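Local coordinates for viral structural protein 4 (Bombyx mori cytoplasmic polyhedrosis virus, PDB 6TZ0) that binds GTP through a P-loop-type site and sits beside the viral RNA-dependent RNA polymerase, probably serving transcription as a nucleotide-hydrolysing partner, at residues G65-I68 with M72-D75; K334-V339 with R555-V560; T360-T365 with V545-M550; F401-V406 with K479-T484; S423-S428 with M449-E454. All blocks are in the same frame, centred on the assembly; numbering follows the deposited sequence.

Contact 1. Residues G65-I68 with M72-D75; sequences GTLI and MYAD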
# COMPACT_ATOMS: atom_id res chain seq x y z
N GLY B 65 17.45 12.06 24.39
CA GLY B 65 18.47 12.45 23.45
C GLY B 65 18.15 13.65 22.58
O GLY B 65 18.84 13.87 21.58
N THR B 66 17.13 14.43 22.93
CA THR B 66 16.71 15.57 22.13
C THR B 66 16.77 16.85 22.95
O THR B 66 16.88 16.83 24.18
CB THR B 66 15.28 15.39 21.59
OG1 THR B 66 14.37 15.26 22.69
CG2 THR B 66 15.18 14.18 20.70
N LEU B 67 16.67 17.98 22.26
CA LEU B 67 16.58 19.29 22.88
C LEU B 67 15.17 19.83 22.73
O LEU B 67 14.52 19.64 21.70
CB LEU B 67 17.59 20.25 22.26
CG LEU B 67 19.05 19.87 22.51
CD1 LEU B 67 19.98 20.74 21.71
CD2 LEU B 67 19.37 19.96 23.99
N ILE B 68 14.69 20.52 23.77
CA ILE B 68 13.27 20.80 23.90
C ILE B 68 12.85 22.00 23.04
O ILE B 68 11.68 22.11 22.65
CB ILE B 68 12.93 20.97 25.39
CG1 ILE B 68 13.34 19.71 26.13
CG2 ILE B 68 11.44 21.15 25.65
CD1 ILE B 68 12.62 18.47 25.65
N MET B 72 15.35 27.91 19.85
CA MET B 72 15.75 28.77 20.96
C MET B 72 17.22 28.58 21.31
O MET B 72 17.95 29.57 21.48
CB MET B 72 14.87 28.48 22.17
CG MET B 72 15.07 29.43 23.33
SD MET B 72 14.39 31.05 22.99
CE MET B 72 12.65 30.68 23.12
N TYR B 73 17.66 27.32 21.42
CA TYR B 73 19.07 27.02 21.66
C TYR B 73 19.96 27.55 20.54
O TYR B 73 21.05 28.08 20.79
CB TYR B 73 19.28 25.52 21.81
CG TYR B 73 18.92 24.90 23.14
CD1 TYR B 73 19.77 24.99 24.23
CD2 TYR B 73 17.75 24.16 23.29
CE1 TYR B 73 19.45 24.41 25.44
CE2 TYR B 73 17.42 23.58 24.49
CZ TYR B 73 18.28 23.70 25.56
OH TYR B 73 17.95 23.12 26.76
N ALA B 74 19.50 27.42 19.29
CA ALA B 74 20.27 27.90 18.15
C ALA B 74 20.41 29.41 18.17
O ALA B 74 21.50 29.93 17.90
CB ALA B 74 19.60 27.45 16.85
N ASP B 75 19.35 30.13 18.53
CA ASP B 75 19.43 31.58 18.62
C ASP B 75 20.35 32.02 19.75
O ASP B 75 21.18 32.91 19.56
CB ASP B 75 18.04 32.18 18.81
CG ASP B 75 17.16 31.99 17.60
OD1 ASP B 75 17.70 31.84 16.49
OD2 ASP B 75 15.93 32.00 17.76

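Contact 2. Residues K334-V339 with R555-V560; sequences KFLEAV and RRWKWV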
# COMPACT_ATOMS: atom_id res chain seq x y z
N LYS B 334 25.70 -6.18 5.03
CA LYS B 334 24.47 -6.95 4.82
C LYS B 334 24.79 -8.29 4.16
O LYS B 334 24.27 -9.34 4.57
CB LYS B 334 23.51 -6.13 3.97
CG LYS B 334 22.11 -6.66 3.84
CD LYS B 334 21.27 -5.69 3.04
CE LYS B 334 19.84 -6.16 2.92
NZ LYS B 334 19.04 -5.24 2.08
N PHE B 335 25.69 -8.28 3.18
CA PHE B 335 26.15 -9.53 2.58
C PHE B 335 26.91 -10.40 3.58
O PHE B 335 26.76 -11.62 3.57
CB PHE B 335 27.01 -9.26 1.36
CG PHE B 335 27.67 -10.49 0.81
CD1 PHE B 335 26.91 -11.51 0.26
CD2 PHE B 335 29.05 -10.63 0.81
CE1 PHE B 335 27.51 -12.64 -0.25
CE2 PHE B 335 29.65 -11.75 0.30
CZ PHE B 335 28.88 -12.75 -0.24
N LEU B 336 27.74 -9.80 4.44
CA LEU B 336 28.49 -10.60 5.39
C LEU B 336 27.60 -11.20 6.47
O LEU B 336 27.87 -12.31 6.95
CB LEU B 336 29.61 -9.78 6.02
CG LEU B 336 30.70 -9.36 5.06
CD1 LEU B 336 31.77 -8.58 5.79
CD2 LEU B 336 31.28 -10.57 4.36
N GLU B 337 26.54 -10.48 6.85
CA GLU B 337 25.52 -11.05 7.72
C GLU B 337 24.81 -12.23 7.06
O GLU B 337 24.49 -13.21 7.73
CB GLU B 337 24.51 -9.96 8.11
CG GLU B 337 23.33 -10.43 8.94
CD GLU B 337 23.73 -10.96 10.30
OE1 GLU B 337 24.72 -10.47 10.87
OE2 GLU B 337 23.05 -11.89 10.80
N ALA B 338 24.58 -12.15 5.75
CA ALA B 338 24.02 -13.31 5.06
C ALA B 338 25.01 -14.47 4.97
O ALA B 338 24.60 -15.63 4.96
CB ALA B 338 23.54 -12.92 3.67
N VAL B 339 26.31 -14.17 4.89
CA VAL B 339 27.33 -15.22 4.85
C VAL B 339 27.41 -15.95 6.18
O VAL B 339 27.51 -17.18 6.22
CB VAL B 339 28.69 -14.60 4.44
CG1 VAL B 339 29.83 -15.58 4.66
CG2 VAL B 339 28.66 -14.24 3.00
N ARG B 555 37.75 -6.68 6.84
CA ARG B 555 38.56 -6.40 8.02
C ARG B 555 37.75 -5.87 9.20
O ARG B 555 38.14 -6.07 10.35
CB ARG B 555 39.69 -5.43 7.69
CG ARG B 555 40.78 -6.03 6.86
CD ARG B 555 41.91 -5.05 6.62
NE ARG B 555 42.62 -4.72 7.86
CZ ARG B 555 42.58 -3.54 8.46
NH1 ARG B 555 41.86 -2.55 7.95
NH2 ARG B 555 43.27 -3.34 9.58
N ARG B 556 36.62 -5.21 8.95
CA ARG B 556 35.87 -4.64 10.06
C ARG B 556 34.84 -5.58 10.66
O ARG B 556 34.34 -5.32 11.75
CB ARG B 556 35.17 -3.35 9.64
CG ARG B 556 36.11 -2.20 9.40
CD ARG B 556 35.36 -0.92 9.15
NE ARG B 556 36.28 0.18 8.90
CZ ARG B 556 35.91 1.43 8.69
NH1 ARG B 556 34.62 1.75 8.72
NH2 ARG B 556 36.82 2.37 8.47
N TRP B 557 34.50 -6.67 9.97
CA TRP B 557 33.51 -7.60 10.47
C TRP B 557 34.12 -8.45 11.58
O TRP B 557 35.18 -9.05 11.38
CB TRP B 557 33.01 -8.49 9.33
CG TRP B 557 31.85 -9.36 9.67
CD1 TRP B 557 31.89 -10.69 9.96
CD2 TRP B 557 30.47 -8.98 9.73
NE1 TRP B 557 30.63 -11.16 10.20
CE2 TRP B 557 29.74 -10.13 10.08
CE3 TRP B 557 29.79 -7.78 9.54
CZ2 TRP B 557 28.36 -10.11 10.23
CZ3 TRP B 557 28.42 -7.76 9.69
CH2 TRP B 557 27.72 -8.92 10.03
N LYS B 558 33.48 -8.47 12.74
CA LYS B 558 33.97 -9.30 13.83
C LYS B 558 33.54 -10.75 13.58
O LYS B 558 32.35 -11.05 13.44
CB LYS B 558 33.50 -8.76 15.18
CG LYS B 558 32.00 -8.60 15.41
CD LYS B 558 31.73 -7.94 16.75
CE LYS B 558 32.08 -8.87 17.90
NZ LYS B 558 31.73 -8.27 19.22
N TRP B 559 34.52 -11.64 13.47
CA TRP B 559 34.24 -13.00 13.06
C TRP B 559 34.06 -13.90 14.28
O TRP B 559 34.17 -13.46 15.43
CB TRP B 559 35.34 -13.52 12.15
CG TRP B 559 35.40 -12.84 10.84
CD1 TRP B 559 36.30 -11.88 10.45
CD2 TRP B 559 34.52 -13.02 9.73
NE1 TRP B 559 36.03 -11.48 9.17
CE2 TRP B 559 34.94 -12.16 8.70
CE3 TRP B 559 33.41 -13.85 9.50
CZ2 TRP B 559 34.30 -12.10 7.47
CZ3 TRP B 559 32.77 -13.78 8.28
CH2 TRP B 559 33.22 -12.91 7.28
N VAL B 560 33.78 -15.18 14.00
CA VAL B 560 33.44 -16.24 14.96
C VAL B 560 32.21 -15.86 15.80
O VAL B 560 32.29 -15.09 16.76
CB VAL B 560 34.65 -16.61 15.86
CG1 VAL B 560 34.28 -17.72 16.83
CG2 VAL B 560 35.84 -17.00 15.00

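Contact 3. Residues T360-T365 with V545-M550; sequences TSFLST and VYPFEM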
# COMPACT_ATOMS: atom_id res chain seq x y z
N THR B 360 37.67 -9.39 -12.34
CA THR B 360 37.91 -10.78 -11.97
C THR B 360 39.17 -10.91 -11.13
O THR B 360 39.21 -11.71 -10.18
CB THR B 360 38.01 -11.66 -13.21
OG1 THR B 360 39.11 -11.22 -14.01
CG2 THR B 360 36.74 -11.58 -14.02
N SER B 361 40.19 -10.12 -11.45
CA SER B 361 41.45 -10.17 -10.72
C SER B 361 41.27 -9.70 -9.28
O SER B 361 41.93 -10.21 -8.36
CB SER B 361 42.50 -9.32 -11.43
OG SER B 361 43.71 -9.30 -10.71
N PHE B 362 40.39 -8.72 -9.05
CA PHE B 362 40.12 -8.35 -7.67
C PHE B 362 39.21 -9.35 -6.98
O PHE B 362 39.45 -9.71 -5.82
CB PHE B 362 39.50 -6.95 -7.58
CG PHE B 362 39.04 -6.60 -6.19
CD1 PHE B 362 39.96 -6.36 -5.19
CD2 PHE B 362 37.70 -6.53 -5.89
CE1 PHE B 362 39.54 -6.06 -3.92
CE2 PHE B 362 37.27 -6.23 -4.62
CZ PHE B 362 38.19 -5.99 -3.64
N LEU B 363 38.14 -9.79 -7.65
CA LEU B 363 37.15 -10.61 -6.97
C LEU B 363 37.65 -12.03 -6.69
O LEU B 363 37.13 -12.67 -5.77
CB LEU B 363 35.85 -10.63 -7.76
CG LEU B 363 35.06 -9.33 -7.67
CD1 LEU B 363 33.91 -9.31 -8.64
CD2 LEU B 363 34.55 -9.16 -6.26
N SER B 364 38.69 -12.50 -7.39
CA SER B 364 39.33 -13.75 -7.00
C SER B 364 40.02 -13.63 -5.65
O SER B 364 39.86 -14.49 -4.77
CB SER B 364 40.32 -14.17 -8.08
OG SER B 364 41.40 -13.25 -8.14
N THR B 365 40.78 -12.55 -5.45
CA THR B 365 41.43 -12.31 -4.16
C THR B 365 40.41 -12.03 -3.07
O THR B 365 40.59 -12.44 -1.92
CB THR B 365 42.41 -11.14 -4.31
OG1 THR B 365 43.33 -11.44 -5.37
CG2 THR B 365 43.20 -10.91 -3.04
N VAL B 545 30.86 0.79 -5.04
CA VAL B 545 31.84 0.27 -4.10
C VAL B 545 33.19 0.21 -4.80
O VAL B 545 33.27 -0.24 -5.95
CB VAL B 545 31.43 -1.12 -3.57
CG1 VAL B 545 32.43 -1.64 -2.60
CG2 VAL B 545 30.09 -1.07 -2.88
N TYR B 546 34.24 0.67 -4.13
CA TYR B 546 35.62 0.53 -4.58
C TYR B 546 36.25 -0.71 -3.98
O TYR B 546 35.73 -1.26 -3.00
CB TYR B 546 36.41 1.78 -4.20
CG TYR B 546 36.00 3.00 -4.98
CD1 TYR B 546 36.29 3.12 -6.33
CD2 TYR B 546 35.38 4.07 -4.35
CE1 TYR B 546 35.93 4.23 -7.04
CE2 TYR B 546 35.02 5.19 -5.05
CZ TYR B 546 35.30 5.27 -6.39
OH TYR B 546 34.94 6.39 -7.10
N PRO B 547 37.36 -1.22 -4.55
CA PRO B 547 38.00 -2.42 -3.98
C PRO B 547 38.51 -2.29 -2.55
O PRO B 547 38.41 -3.26 -1.79
CB PRO B 547 39.15 -2.68 -4.96
CG PRO B 547 38.66 -2.18 -6.23
CD PRO B 547 37.86 -0.96 -5.92
N PHE B 548 39.06 -1.13 -2.16
CA PHE B 548 39.55 -1.01 -0.79
C PHE B 548 38.40 -1.00 0.20
O PHE B 548 38.56 -1.42 1.35
CB PHE B 548 40.42 0.24 -0.62
CG PHE B 548 39.66 1.54 -0.53
CD1 PHE B 548 39.19 2.16 -1.67
CD2 PHE B 548 39.46 2.15 0.69
CE1 PHE B 548 38.49 3.35 -1.58
CE2 PHE B 548 38.77 3.34 0.79
CZ PHE B 548 38.29 3.94 -0.35
N GLU B 549 37.21 -0.59 -0.24
CA GLU B 549 36.02 -0.68 0.59
C GLU B 549 35.58 -2.12 0.79
O GLU B 549 35.17 -2.50 1.90
CB GLU B 549 34.90 0.15 -0.04
CG GLU B 549 35.22 1.63 -0.06
CD GLU B 549 34.17 2.46 -0.76
OE1 GLU B 549 33.29 1.89 -1.43
OE2 GLU B 549 34.21 3.70 -0.61
N MET B 550 35.68 -2.95 -0.25
CA MET B 550 35.38 -4.37 -0.10
C MET B 550 36.41 -5.10 0.74
O MET B 550 36.08 -6.12 1.35
CB MET B 550 35.25 -5.04 -1.47
CG MET B 550 33.86 -4.95 -2.04
SD MET B 550 33.61 -5.69 -3.66
CE MET B 550 34.19 -4.33 -4.65

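Contact 4. Residues F401-V406 with K479-T484; sequences FAYDYV and KTTPRT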
# COMPACT_ATOMS: atom_id res chain seq x y z
N PHE B 401 24.88 -28.82 -15.81
CA PHE B 401 24.89 -27.60 -15.01
C PHE B 401 25.76 -27.77 -13.77
O PHE B 401 25.55 -27.07 -12.78
CB PHE B 401 23.47 -27.21 -14.60
CG PHE B 401 22.60 -26.78 -15.75
CD1 PHE B 401 22.62 -25.48 -16.22
CD2 PHE B 401 21.75 -27.69 -16.36
CE1 PHE B 401 21.82 -25.09 -17.28
CE2 PHE B 401 20.94 -27.31 -17.41
CZ PHE B 401 20.97 -26.01 -17.87
N ALA B 402 26.71 -28.70 -13.80
CA ALA B 402 27.56 -28.94 -12.65
C ALA B 402 28.53 -27.79 -12.47
O ALA B 402 29.00 -27.20 -13.44
CB ALA B 402 28.32 -30.25 -12.83
N TYR B 403 28.83 -27.48 -11.20
CA TYR B 403 29.63 -26.30 -10.89
C TYR B 403 31.07 -26.44 -11.36
O TYR B 403 31.69 -25.46 -11.77
CB TYR B 403 29.57 -26.00 -9.40
CG TYR B 403 30.50 -24.89 -8.98
CD1 TYR B 403 30.23 -23.57 -9.30
CD2 TYR B 403 31.66 -25.17 -8.27
CE1 TYR B 403 31.09 -22.56 -8.93
CE2 TYR B 403 32.52 -24.17 -7.90
CZ TYR B 403 32.24 -22.87 -8.23
OH TYR B 403 33.10 -21.87 -7.84
N ASP B 404 31.62 -27.65 -11.31
CA ASP B 404 33.00 -27.83 -11.76
C ASP B 404 33.12 -27.76 -13.27
O ASP B 404 34.13 -27.26 -13.78
CB ASP B 404 33.56 -29.15 -11.22
CG ASP B 404 32.74 -30.36 -11.62
OD1 ASP B 404 31.64 -30.20 -12.19
OD2 ASP B 404 33.20 -31.49 -11.36
N TYR B 405 32.09 -28.18 -14.01
CA TYR B 405 32.11 -28.07 -15.47
C TYR B 405 31.99 -26.62 -15.92
O TYR B 405 32.75 -26.16 -16.79
CB TYR B 405 30.99 -28.93 -16.06
CG TYR B 405 30.82 -28.80 -17.55
CD1 TYR B 405 31.81 -29.25 -18.42
CD2 TYR B 405 29.65 -28.29 -18.09
CE1 TYR B 405 31.65 -29.15 -19.78
CE2 TYR B 405 29.49 -28.19 -19.46
CZ TYR B 405 30.49 -28.61 -20.30
OH TYR B 405 30.33 -28.52 -21.65
N VAL B 406 31.03 -25.89 -15.35
CA VAL B 406 30.86 -24.47 -15.64
C VAL B 406 32.09 -23.68 -15.20
O VAL B 406 32.52 -22.74 -15.87
CB VAL B 406 29.57 -23.96 -14.97
CG1 VAL B 406 29.39 -22.47 -15.15
CG2 VAL B 406 28.37 -24.69 -15.52
N LYS B 479 23.68 -29.47 -6.24
CA LYS B 479 24.12 -30.26 -5.09
C LYS B 479 25.54 -29.89 -4.67
O LYS B 479 25.79 -29.60 -3.50
CB LYS B 479 24.06 -31.75 -5.43
CG LYS B 479 22.67 -32.33 -5.63
CD LYS B 479 21.95 -32.50 -4.31
CE LYS B 479 20.58 -33.12 -4.53
NZ LYS B 479 20.68 -34.52 -5.02
N THR B 480 26.48 -29.90 -5.61
CA THR B 480 27.89 -29.72 -5.31
C THR B 480 28.33 -28.27 -5.41
O THR B 480 29.53 -27.99 -5.30
CB THR B 480 28.74 -30.58 -6.24
OG1 THR B 480 28.61 -30.10 -7.58
CG2 THR B 480 28.25 -32.01 -6.20
N THR B 481 27.41 -27.35 -5.62
CA THR B 481 27.79 -25.95 -5.69
C THR B 481 28.02 -25.40 -4.29
O THR B 481 27.40 -25.86 -3.32
CB THR B 481 26.72 -25.15 -6.44
OG1 THR B 481 27.14 -23.79 -6.59
CG2 THR B 481 25.37 -25.20 -5.74
N PRO B 482 28.96 -24.47 -4.13
CA PRO B 482 29.23 -23.93 -2.80
C PRO B 482 28.09 -23.05 -2.30
O PRO B 482 27.25 -22.57 -3.06
CB PRO B 482 30.51 -23.11 -3.00
CG PRO B 482 31.15 -23.72 -4.16
CD PRO B 482 30.04 -24.14 -5.07
N ARG B 483 28.08 -22.86 -0.98
CA ARG B 483 26.98 -22.14 -0.34
C ARG B 483 27.03 -20.65 -0.66
O ARG B 483 26.00 -20.03 -0.96
CB ARG B 483 27.04 -22.36 1.17
CG ARG B 483 26.01 -21.58 1.91
CD ARG B 483 26.09 -21.76 3.40
NE ARG B 483 25.11 -20.90 4.05
CZ ARG B 483 25.36 -19.65 4.42
NH1 ARG B 483 26.56 -19.13 4.22
NH2 ARG B 483 24.42 -18.94 5.01
N THR B 484 28.21 -20.05 -0.59
CA THR B 484 28.38 -18.62 -0.84
C THR B 484 28.97 -18.43 -2.23
O THR B 484 30.08 -18.89 -2.51
CB THR B 484 29.27 -17.98 0.22
OG1 THR B 484 30.57 -18.58 0.16
CG2 THR B 484 28.70 -18.21 1.60

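Contact 5. Residues S423-S428 with M449-E454; sequences SELLIS and MDEMNE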
# COMPACT_ATOMS: atom_id res chain seq x y z
N SER B 423 30.49 -10.08 -33.19
CA SER B 423 31.47 -10.06 -34.27
C SER B 423 30.80 -10.25 -35.63
O SER B 423 31.17 -9.59 -36.61
CB SER B 423 32.53 -11.14 -34.03
OG SER B 423 33.50 -11.13 -35.06
N GLU B 424 29.80 -11.14 -35.70
CA GLU B 424 29.02 -11.28 -36.93
C GLU B 424 28.24 -10.01 -37.24
O GLU B 424 28.11 -9.62 -38.41
CB GLU B 424 28.08 -12.47 -36.82
CG GLU B 424 28.77 -13.81 -36.77
CD GLU B 424 27.80 -14.95 -36.60
OE1 GLU B 424 26.59 -14.69 -36.43
OE2 GLU B 424 28.24 -16.12 -36.63
N LEU B 425 27.74 -9.34 -36.20
CA LEU B 425 27.01 -8.10 -36.39
C LEU B 425 27.92 -6.98 -36.89
O LEU B 425 27.49 -6.12 -37.65
CB LEU B 425 26.35 -7.71 -35.07
CG LEU B 425 25.36 -6.57 -35.07
CD1 LEU B 425 24.19 -6.98 -35.93
CD2 LEU B 425 24.91 -6.27 -33.66
N LEU B 426 29.18 -6.98 -36.46
CA LEU B 426 30.13 -5.98 -36.94
C LEU B 426 30.58 -6.27 -38.36
O LEU B 426 30.80 -5.34 -39.14
CB LEU B 426 31.34 -5.91 -36.01
CG LEU B 426 31.15 -5.27 -34.64
CD1 LEU B 426 32.36 -5.51 -33.77
CD2 LEU B 426 30.91 -3.79 -34.78
N ILE B 427 30.75 -7.55 -38.71
CA ILE B 427 31.08 -7.91 -40.09
C ILE B 427 29.95 -7.53 -41.04
O ILE B 427 30.19 -7.08 -42.17
CB ILE B 427 31.45 -9.40 -40.17
CG1 ILE B 427 32.77 -9.66 -39.45
CG2 ILE B 427 31.56 -9.91 -41.60
CD1 ILE B 427 33.95 -8.93 -40.07
N SER B 428 28.69 -7.65 -40.58
CA SER B 428 27.55 -7.30 -41.44
C SER B 428 27.46 -5.81 -41.76
O SER B 428 26.75 -5.44 -42.71
CB SER B 428 26.25 -7.75 -40.78
OG SER B 428 25.97 -7.00 -39.62
N MET B 449 23.84 -0.95 -31.67
CA MET B 449 23.61 -1.41 -30.31
C MET B 449 22.16 -1.82 -30.08
O MET B 449 21.90 -2.64 -29.19
CB MET B 449 23.99 -0.32 -29.31
CG MET B 449 25.44 0.04 -29.34
SD MET B 449 25.84 1.38 -28.23
CE MET B 449 27.45 1.80 -28.85
N ASP B 450 21.22 -1.29 -30.85
CA ASP B 450 19.85 -1.78 -30.77
C ASP B 450 19.74 -3.21 -31.29
O ASP B 450 19.00 -4.02 -30.73
CB ASP B 450 18.91 -0.85 -31.54
CG ASP B 450 18.74 0.49 -30.86
OD1 ASP B 450 18.92 0.55 -29.63
OD2 ASP B 450 18.41 1.47 -31.56
N GLU B 451 20.49 -3.54 -32.34
CA GLU B 451 20.53 -4.91 -32.83
C GLU B 451 21.23 -5.84 -31.83
O GLU B 451 20.82 -7.00 -31.66
CB GLU B 451 21.23 -4.93 -34.18
CG GLU B 451 20.42 -4.25 -35.27
CD GLU B 451 21.20 -4.07 -36.56
OE1 GLU B 451 22.42 -4.29 -36.55
OE2 GLU B 451 20.58 -3.72 -37.58
N MET B 452 22.25 -5.33 -31.15
CA MET B 452 22.86 -6.09 -30.07
C MET B 452 21.91 -6.29 -28.90
O MET B 452 21.92 -7.35 -28.26
CB MET B 452 24.15 -5.41 -29.61
CG MET B 452 24.99 -6.26 -28.69
SD MET B 452 25.64 -7.71 -29.54
CE MET B 452 25.88 -8.83 -28.17
N ASN B 453 21.04 -5.32 -28.61
CA ASN B 453 20.03 -5.53 -27.58
C ASN B 453 18.98 -6.54 -28.02
O ASN B 453 18.44 -7.27 -27.19
CB ASN B 453 19.34 -4.21 -27.20
CG ASN B 453 20.25 -3.29 -26.43
OD1 ASN B 453 21.09 -3.74 -25.67
ND2 ASN B 453 20.04 -2.00 -26.58
N GLU B 454 18.70 -6.60 -29.33
CA GLU B 454 17.82 -7.65 -29.85
C GLU B 454 18.44 -9.03 -29.72
O GLU B 454 17.71 -10.01 -29.55
CB GLU B 454 17.49 -7.38 -31.32
CG GLU B 454 16.62 -6.17 -31.55
CD GLU B 454 16.37 -5.92 -33.02
OE1 GLU B 454 16.98 -6.63 -33.85
OE2 GLU B 454 15.57 -5.02 -33.35

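Contact 1. Residues G65-I68 with M72-D75
L67 drops its side chain over the ring of Y73, closing a helix-loop-helix turn in which the chain leaves helix 41-60, turns through the loop and enters helix 70-79. The contact between the two residues is apolar. L67 CB lies 4.0 Å from Y73 CE2, and L67 CD2 comes over one face of the ring toward its rim, 4.1 Å from the same CE2. The first torsion of Y73 (chi1 -78°) sets its ring beside the backbone N and turns it from the first turn of the helix back to the loop that leads into it. L56 of helix 41-60 touches both side chains, and L175 of helix 170-176 packs on Y73.

Backbone against ring is the second kind of approach. The amide of I68 comes in obliquely to the tyrosine, while the I68 side chain leads off toward T935 of the neighbouring polymerase chain.

Q174 holds the loop from helix 170-176, receiving a weak bond from L67 N and donating to G65 O, and within the loop T66 OG1 is bonded to H63 O. The nearest approach of the I68 amide to the ring is N to Y73 CE2, 4.2 Å.

Contact 2. Residues K334-V339 with R555-V560
L336 is the first residue of helix 326-340 in this segment to touch the C-terminal tail, and it does so by setting its CB over an indole face. That atom sits above the middle of the W557 six-membered ring, 4.0 Å from the centroid and 14° off the normal, a CH-pi contact. The two side chains run past each other in opposite directions, which carries L336 CD1 back to the root of the tryptophan, 3.8 Å from W557 CB. The other methyl turns to the second tryptophan: L336 CD2 is 4.2 Å from W559 CH2. One residue on, E337 reaches round the rim. Its chain bends at chi2 (64°) and brings OE1 into the plane of W557 at the edge, 3.5 Å from CH2. V339, a turn after F335, points toward the tail but stands farther off.

On the tail itself the edge of W557 is turned onto the face of W559, with W557 CD1 over the centre of that face, just beyond the end of helix 547-556. A373 of helix 359-374 also packs on W559.

No hydrogen bond crosses here. Between these segments the hold is dispersion and CH-pi contact, and the carboxylate at the indole edge, near its slightly positive ring hydrogens, probably adds a small electrostatic gain on a side where E337 is solvent-exposed.

Contact 3. Residues T360-T365 with V545-M550
This is a buried apolar helix-helix contact, F362 against P547 and M550, joining the helix that follows the P-loop to the start of helix 547-556 in the GTP-binding core. F362 carries it. With CG anti to the backbone N (chi1 173°), its ring reaches across to the first turn of the other helix. P547 CB packs over one face as a CH-pi contact, 3.7 Å from the centroid and 15° off the normal, and P547 O comes up to the far end of the ring at F362 CZ. M550 takes the rim: its CB lies in the ring plane at the edge, SD is 5.2 Å from the centroid in a Met-aromatic contact at the edge, and CE closes to 3.6 Å from F362 CE2. L363 CD2 adds a looser touch on M550 SD, at 4.4 Å. F295 of helix 290-296 meets the same phenylalanine ring.

Y546 stands at the N-cap position of the second helix, its carbonyl oxygen accepting from M550 N. Its own backbone N gives a hydrogen bond of 3.1 Å to E549 OE1, coming from above the carboxylate plane, 58° out of it, while E549 OE2 forms a salt bridge with R377 of the polymerase chain.

T360 and S361, which bind GTP, belong to the same helix as F362 but make no contact here. Across these two segments the hold is CH-pi, Met-aromatic and apolar packing, with no hydrogen bond.

Contact 4. Residues F401-V406 with K479-T484
A402 O takes two amides, V406 N at 3.1 Å and, weakly, Y405 N, and the helical turn so begun sends Y403 out against T481 and P482. A402 is the N-cap of helix 403-408, and the other side is the loop leading into strand 484-489, a strand of the parallel sheet of the GTP-binding core. The contact is thus a helix start packed against a loop at the surface.

P482 makes the ring contact. Its CD lies over one face of the Y403 ring, offset toward the rim, 3.8 Å from the centroid and 14° off the normal: a CH-pi contact, the two side chains running at about a right angle to each other. CG follows beside it, 4.0 Å from Y403 CE2. T481 lies nearer the root of the tyrosine, with its CA 4.1 Å from Y403 CB. Its hydroxyl is anti to the backbone N (chi1 -176°) and thereby stands obliquely by the ring, while also forming a weak bond to V475 O.

Past the proline, R483 turns the other way and bonds to V344 O, and T484 pairs with G379 of the neighbouring strand. Back at the ring, P482 CD makes its closest approach to Y403 CD2, at 3.7 Å.

Contact 5. Residues S423-S428 with M449-E454
L425 reaches from helix 417-427 to E451 and M452 on helix 442-457, and its side chain can be followed outward atom by atom. CB points at the other helix, and CG lies anti to the backbone N (chi1 -170°), which extends the branch toward helix 442-457. CG comes within 4.0 Å of E451 OE1. There the leucine forks. CD1 crosses the glutamate obliquely, meeting OE1 at 3.3 Å and E451 CB at 4.0 Å; this is van der Waals contact. CD2 goes to the backbone: it lies 3.8 Å from M452 N and 4.2 Å from M452 CB, set against the helix between the roots of two successive side chains.

Both helices belong to the helical insertion between strands 378-381 and 484-489 of the P-loop core, and they are joined by a connection that holds the short helix 434-438. M452 is also packed on Y418 and A422, one turn and more back along the first helix, and its side chain is about 9 Å from that of the GTP-binding residue K355.

E451 is stretched out beyond CG and touches H429, whose ND1 shares a hydrogen bond with L425 O. The same carbonyl oxygen accepts from S428 OG, which comes from above the carbonyl plane, 39° out of it. On the far face of helix 442-457, D450 OD1 forms a salt bridge with R536 of helix 524-537.

Contact 1 comes first along the chain and stands apart in the N-terminal helices, its centre 38 Å or more from the others. The other four belong to the nucleotide-binding half. Contact 2 spans the longest stretch, from the flanking helix 326-340 to the C-terminal tail; contacts 3, 4 and 5 fall within it. Contacts 2 and 3 share helix 547-556, their centres 16 Å apart. Contacts 2 and 4 touch, R483 NH1 lying 2.9 Å from V339 O. Contact 5 lies in the helical insertion, its centre about 32 Å from those of contacts 3 and 4. In the parallel sheet, ordered as in nucleotide kinases, contact 4 leads into the strand beside the P-loop strand; contact 3 uses the P-loop helix.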